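Local atomic coordinates of pyruvate-formate lyase-activating enzyme (Bacteroides vulgatus ATCC 8482, PDB entry 3CAN), a protein that probably belongs to the radical SAM superfamily, as a domain built on a parallel beta-sheet flanked by helices. Residues 100-103 with 104-107; 169-173 with 174-178. All coordinates share one frame; numbering follows the deposited sequence. Where two conformers were deposited one is given.

How the contacts relate
Contact 1 (100-103 with 104-107) comes first along the chain and closes before contact 2 (169-173 with 174-178) opens. Their centres lie about 17 Å apart and their nearest atoms about 7 Å, so the two do not touch. They sit at opposite ends of strands in one six-stranded parallel sheet: contact 1 is the turn at the C-terminal end of strand 95-101, leading toward helix 109-121, and contact 2 runs from helix 161-173 into the N-terminal start of strand 178-180. Helix 161-173 links them physically, since its Val163 and Cys167 meet side chains of contact 1 while its last turn supplies the first half of contact 2. Together they mark a strand-to-helix and a helix-to-strand connection of the alternating beta-alpha fold.

Contact 1: 100-103 with 104-107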
ATOM      1  N   PRO A 100      -2.080   2.456 -11.400  1.00 20.38           N
ATOM      2  CA  PRO A 100      -1.980   1.021 -11.624  1.00 21.01           C
ATOM      3  C   PRO A 100      -1.724   0.853 -13.107  1.00 21.64           C
ATOM      4  O   PRO A 100      -2.506   1.349 -13.910  1.00 22.52           O
ATOM      5  CB  PRO A 100      -3.357   0.497 -11.185  1.00 21.41           C
ATOM      6  CG  PRO A 100      -3.944   1.598 -10.331  1.00 22.16           C
ATOM      7  CD  PRO A 100      -3.436   2.848 -10.975  1.00 21.26           C
ATOM      8  N   LEU A 101      -0.592   0.245 -13.454  1.00 21.82           N
ATOM      9  CA  LEU A 101      -0.070   0.286 -14.812  1.00 22.14           C
ATOM     10  C   LEU A 101      -0.333  -1.061 -15.481  1.00 22.32           C
ATOM     11  O   LEU A 101       0.228  -2.074 -15.078  1.00 21.83           O
ATOM     12  CB  LEU A 101       1.426   0.600 -14.781  1.00 21.92           C
ATOM     13  CG  LEU A 101       2.085   0.985 -16.109  1.00 22.25           C
ATOM     14  CD1 LEU A 101       1.494   2.282 -16.701  1.00 21.97           C
ATOM     15  CD2 LEU A 101       3.588   1.123 -15.928  1.00 22.10           C
ATOM     16  N   ILE A 102      -1.211  -1.047 -16.478  1.00 23.01           N
ATOM     17  CA  ILE A 102      -1.755  -2.263 -17.078  1.00 23.27           C
ATOM     18  C   ILE A 102      -1.529  -2.204 -18.584  1.00 24.05           C
ATOM     19  O   ILE A 102      -2.080  -1.336 -19.260  1.00 23.31           O
ATOM     20  CB  ILE A 102      -3.274  -2.398 -16.795  1.00 23.49           C
ATOM     21  CG1 ILE A 102      -3.575  -2.219 -15.296  1.00 23.98           C
ATOM     22  CG2 ILE A 102      -3.793  -3.756 -17.297  1.00 23.53           C
ATOM     23  CD1 ILE A 102      -4.980  -1.742 -14.968  1.00 23.87           C
ATOM     24  N   GLU A 103      -0.693  -3.108 -19.089  1.00 24.78           N
ATOM     25  CA  GLU A 103      -0.458  -3.214 -20.516  1.00 25.51           C
ATOM     26  C   GLU A 103      -1.772  -3.642 -21.150  1.00 25.54           C
ATOM     27  O   GLU A 103      -2.351  -4.662 -20.746  1.00 26.23           O
ATOM     28  CB  GLU A 103       0.642  -4.236 -20.790  1.00 25.97           C
ATOM     29  CG  GLU A 103       0.964  -4.459 -22.251  1.00 26.77           C
ATOM     30  CD  GLU A 103       1.443  -3.211 -22.959  1.00 30.50           C
ATOM     31  OE1 GLU A 103       2.375  -2.543 -22.459  1.00 32.59           O
ATOM     32  OE2 GLU A 103       0.905  -2.913 -24.039  1.00 33.71           O
ATOM     33  N   GLY A 104      -2.229  -2.857 -22.124  1.00 25.29           N
ATOM     34  CA  GLY A 104      -3.529  -3.045 -22.755  1.00 24.87           C
ATOM     35  C   GLY A 104      -4.621  -2.103 -22.280  1.00 24.86           C
ATOM     36  O   GLY A 104      -5.678  -2.026 -22.902  1.00 25.32           O
ATOM     37  N   VAL A 105      -4.368  -1.369 -21.194  1.00 23.42           N
ATOM     38  CA  VAL A 105      -5.352  -0.433 -20.648  1.00 22.80           C
ATOM     39  C   VAL A 105      -4.836   1.017 -20.601  1.00 21.92           C
ATOM     40  O   VAL A 105      -5.521   1.934 -21.066  1.00 21.86           O
ATOM     41  CB  VAL A 105      -5.775  -0.858 -19.227  1.00 22.71           C
ATOM     42  CG1 VAL A 105      -6.776   0.130 -18.628  1.00 22.11           C
ATOM     43  CG2 VAL A 105      -6.356  -2.279 -19.259  1.00 24.19           C
ATOM     44  N   ASN A 106      -3.653   1.223 -20.033  1.00 21.67           N
ATOM     45  CA  ASN A 106      -3.177   2.589 -19.739  1.00 21.31           C
ATOM     46  C   ASN A 106      -1.661   2.801 -19.754  1.00 21.13           C
ATOM     47  O   ASN A 106      -1.191   3.840 -19.305  1.00 20.44           O
ATOM     48  CB  ASN A 106      -3.739   3.051 -18.387  1.00 20.89           C
ATOM     49  CG  ASN A 106      -3.198   2.227 -17.215  1.00 21.21           C
ATOM     50  OD1 ASN A 106      -2.357   1.346 -17.402  1.00 19.92           O
ATOM     51  ND2 ASN A 106      -3.680   2.512 -16.019  1.00 19.38           N
ATOM     52  N   ALA A 107      -0.904   1.829 -20.264  1.00 21.05           N
ATOM     53  CA  ALA A 107       0.558   1.936 -20.320  1.00 21.30           C
ATOM     54  C   ALA A 107       1.047   2.453 -21.669  1.00 21.73           C
ATOM     55  O   ALA A 107       2.262   2.488 -21.933  1.00 22.24           O
ATOM     56  CB  ALA A 107       1.214   0.565 -19.979  1.00 21.04           C
TER
HETATM   57  O   HOH W   1       2.332  -0.012 -23.622  1.00 48.75           O
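The side chain of Asn106 folds back over the backbone of Pro100 to Ile102, and both branches of its amide are used there. ND2 of Asn106 donates to O of Pro100 at 2.7 Å, with the acceptor only 8° out of the amide plane. OD1 of Asn106 receives N of Ile102 at 2.8 Å, and this donor lies in the carbonyl plane. With chi1 at 66°, CG of Asn106 sits between its own backbone N and carbonyl carbon, which brings the amide back alongside the end of the strand. Two nearly straight bonds through both branches of one flat amide fix its rotation, and ND2 has a further acceptor in Lys63 O.

The chain here leaves strand 95-101 and turns toward helix 109-121, a strand-to-helix connection of the parallel beta-alpha fold expected of a radical SAM domain. Residues 102-105 form a type II beta turn, closed by N of Val105 donating to O of Ile102 at 3.0 Å; N of Asn106 reaches the same oxygen at 3.1 Å and adds a wider turn. Gly104 takes the positive phi (102°) of the third position, where glycine is favoured.

Apolar contacts fill in beside these bonds. CG2 of Ile102 lies alongside CG2 of Val105 at 3.5 Å, the two side chains pointing the same way, and Val105 also meets Val69 and Phe73 of helix 67-74. CD1 of Leu101 touches CB of Ala107 at 3.7 Å. A water donates to OE1 of Glu103 at 2.8 Å and, more weakly, to O of Ala107 at 3.0 Å.

Contact 2: 169-173 with 174-178; sequences QILTD and YGLKA
Gly175, with positive phi (83°), reverses the chain at the end of helix 161-173, and the bonds donated by its own N and by the next residue identify the turn. N of Leu176 reaches back to O of Leu171 at 3.1 Å, while N of Gly175 donates to O of Thr172 at 2.9 Å. This pair defines a Schellman motif with Gly175 as its C-prime residue. N of Tyr174 keeps a helical bond to O of Ile170 at 3.2 Å.

The turn carries the chain from the helix into strand 178-180, an outermost strand of the parallel sheet within this chain. On its inner side Leu171 spans the connection: CD2 meets CD1 of Leu176 at 4.0 Å as the two side chains cross at a slant, and CD1 rests on CB of Ala178 at 3.8 Å. Ile129 of strand 128-133 touches both leucines. The Tyr174 ring runs beside Ile170, whose backbone O is at the ring edge, in its plane. With chi1 at -80°, CG of Tyr174 is anti to the carbonyl carbon, which swings the ring back along the helix.

Water 2 ties helix to strand, donating to OG1 of Thr172 and O of Leu176 and accepting from N of Ala178 at 2.9 Å; OG1 is also bonded to O of Ile168.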
ATOM      1  N   GLN A 169      10.555   7.343 -17.536  1.00 22.66           N
ATOM      2  CA  GLN A 169      11.298   8.351 -18.281  1.00 22.21           C
ATOM      3  C   GLN A 169      10.403   9.497 -18.743  1.00 21.45           C
ATOM      4  O   GLN A 169      10.788  10.658 -18.647  1.00 21.15           O
ATOM      5  CB  GLN A 169      12.007   7.743 -19.495  1.00 22.89           C
ATOM      6  CG  GLN A 169      12.980   8.695 -20.177  1.00 24.12           C
ATOM      7  CD  GLN A 169      14.105   9.121 -19.242  1.00 28.09           C
ATOM      8  OE1 GLN A 169      14.841   8.285 -18.724  1.00 29.95           O
ATOM      9  NE2 GLN A 169      14.225  10.420 -19.008  1.00 29.97           N
ATOM     10  N   ILE A 170       9.228   9.162 -19.267  1.00 20.96           N
ATOM     11  CA  ILE A 170       8.268  10.173 -19.721  0.50 20.84           C
ATOM     12  C   ILE A 170       7.939  11.136 -18.582  1.00 20.93           C
ATOM     13  O   ILE A 170       8.032  12.355 -18.720  1.00 19.96           O
ATOM     14  CB  ILE A 170       6.963   9.519 -20.241  0.50 20.82           C
ATOM     15  CG1 ILE A 170       7.220   8.785 -21.565  0.50 20.99           C
ATOM     16  CG2 ILE A 170       5.867  10.571 -20.438  0.50 20.89           C
ATOM     17  CD1 ILE A 170       6.166   7.744 -21.908  0.50 20.69           C
ATOM     18  N   LEU A 171       7.549  10.585 -17.440  1.00 20.71           N
ATOM     19  CA  LEU A 171       7.175  11.419 -16.312  1.00 21.15           C
ATOM     20  C   LEU A 171       8.355  12.299 -15.853  1.00 21.29           C
ATOM     21  O   LEU A 171       8.177  13.492 -15.584  1.00 20.63           O
ATOM     22  CB  LEU A 171       6.635  10.541 -15.175  1.00 21.15           C
ATOM     23  CG  LEU A 171       5.304   9.855 -15.480  1.00 20.95           C
ATOM     24  CD1 LEU A 171       5.034   8.697 -14.499  1.00 22.21           C
ATOM     25  CD2 LEU A 171       4.152  10.882 -15.486  1.00 20.75           C
ATOM     26  N   THR A 172       9.546  11.707 -15.803  1.00 21.94           N
ATOM     27  CA  THR A 172      10.766  12.415 -15.449  1.00 22.45           C
ATOM     28  C   THR A 172      11.054  13.539 -16.445  1.00 22.98           C
ATOM     29  O   THR A 172      11.423  14.643 -16.043  1.00 22.98           O
ATOM     30  CB  THR A 172      11.970  11.441 -15.373  1.00 22.86           C
ATOM     31  OG1 THR A 172      11.674  10.375 -14.450  1.00 23.52           O
ATOM     32  CG2 THR A 172      13.224  12.164 -14.917  1.00 22.80           C
ATOM     33  N   ASP A 173      10.870  13.257 -17.737  1.00 23.14           N
ATOM     34  CA  ASP A 173      11.080  14.257 -18.789  1.00 23.06           C
ATOM     35  C   ASP A 173      10.188  15.493 -18.637  1.00 22.81           C
ATOM     36  O   ASP A 173      10.577  16.583 -19.053  1.00 22.50           O
ATOM     37  CB  ASP A 173      10.860  13.640 -20.182  1.00 24.22           C
ATOM     38  CG  ASP A 173      11.989  12.699 -20.611  1.00 26.07           C
ATOM     39  OD1 ASP A 173      13.080  12.701 -19.999  1.00 28.33           O
ATOM     40  OD2 ASP A 173      11.772  11.940 -21.584  1.00 29.92           O
ATOM     41  N   TYR A 174       9.001  15.321 -18.047  1.00 21.75           N
ATOM     42  CA  TYR A 174       8.072  16.428 -17.797  1.00 21.26           C
ATOM     43  C   TYR A 174       8.297  17.087 -16.435  1.00 21.44           C
ATOM     44  O   TYR A 174       7.509  17.940 -16.007  1.00 21.37           O
ATOM     45  CB  TYR A 174       6.620  15.942 -17.916  1.00 20.81           C
ATOM     46  CG  TYR A 174       6.129  15.825 -19.336  1.00 19.64           C
ATOM     47  CD1 TYR A 174       6.196  14.622 -20.021  1.00 20.62           C
ATOM     48  CD2 TYR A 174       5.557  16.920 -19.988  1.00 20.84           C
ATOM     49  CE1 TYR A 174       5.739  14.507 -21.334  1.00 20.26           C
ATOM     50  CE2 TYR A 174       5.103  16.817 -21.296  1.00 20.57           C
ATOM     51  CZ  TYR A 174       5.181  15.603 -21.962  1.00 20.39           C
ATOM     52  OH  TYR A 174       4.708  15.487 -23.262  1.00 18.33           O
ATOM     53  N   GLY A 175       9.372  16.698 -15.753  1.00 20.76           N
ATOM     54  CA  GLY A 175       9.756  17.323 -14.493  1.00 20.71           C
ATOM     55  C   GLY A 175       9.039  16.801 -13.267  1.00 19.89           C
ATOM     56  O   GLY A 175       9.045  17.455 -12.224  1.00 19.85           O
ATOM     57  N   LEU A 176       8.485  15.598 -13.378  1.00 19.42           N
ATOM     58  CA  LEU A 176       7.751  14.967 -12.296  1.00 19.72           C
ATOM     59  C   LEU A 176       8.591  13.872 -11.633  1.00 19.99           C
ATOM     60  O   LEU A 176       9.518  13.320 -12.240  1.00 20.49           O
ATOM     61  CB  LEU A 176       6.443  14.386 -12.830  1.00 19.29           C
ATOM     62  CG  LEU A 176       5.476  15.400 -13.444  1.00 19.48           C
ATOM     63  CD1 LEU A 176       4.489  14.690 -14.378  1.00 19.62           C
ATOM     64  CD2 LEU A 176       4.741  16.189 -12.359  1.00 19.43           C
ATOM     65  N   LYS A 177       8.274  13.594 -10.376  1.00 19.71           N
ATOM     66  CA  LYS A 177       8.948  12.563  -9.591  1.00 20.48           C
ATOM     67  C   LYS A 177       8.122  11.289  -9.652  1.00 20.26           C
ATOM     68  O   LYS A 177       6.957  11.275  -9.249  1.00 19.71           O
ATOM     69  CB  LYS A 177       9.078  13.001  -8.133  1.00 20.87           C
ATOM     70  CG  LYS A 177       9.839  14.295  -7.915  1.00 22.61           C
ATOM     71  CD  LYS A 177       9.829  14.684  -6.446  1.00 23.17           C
ATOM     72  CE  LYS A 177      10.590  15.978  -6.215  1.00 24.85           C
ATOM     73  NZ  LYS A 177      10.350  16.541  -4.852  1.00 26.62           N
ATOM     74  N   ALA A 178       8.733  10.222 -10.147  1.00 20.72           N
ATOM     75  CA  ALA A 178       8.040   8.959 -10.362  1.00 20.71           C
ATOM     76  C   ALA A 178       8.883   7.771  -9.943  1.00 21.22           C
ATOM     77  O   ALA A 178      10.131   7.818  -9.988  1.00 21.10           O
ATOM     78  CB  ALA A 178       7.654   8.824 -11.815  1.00 21.39           C
TER
HETATM   79  O   HOH W   2      10.948  11.005 -11.912  1.00 36.45           O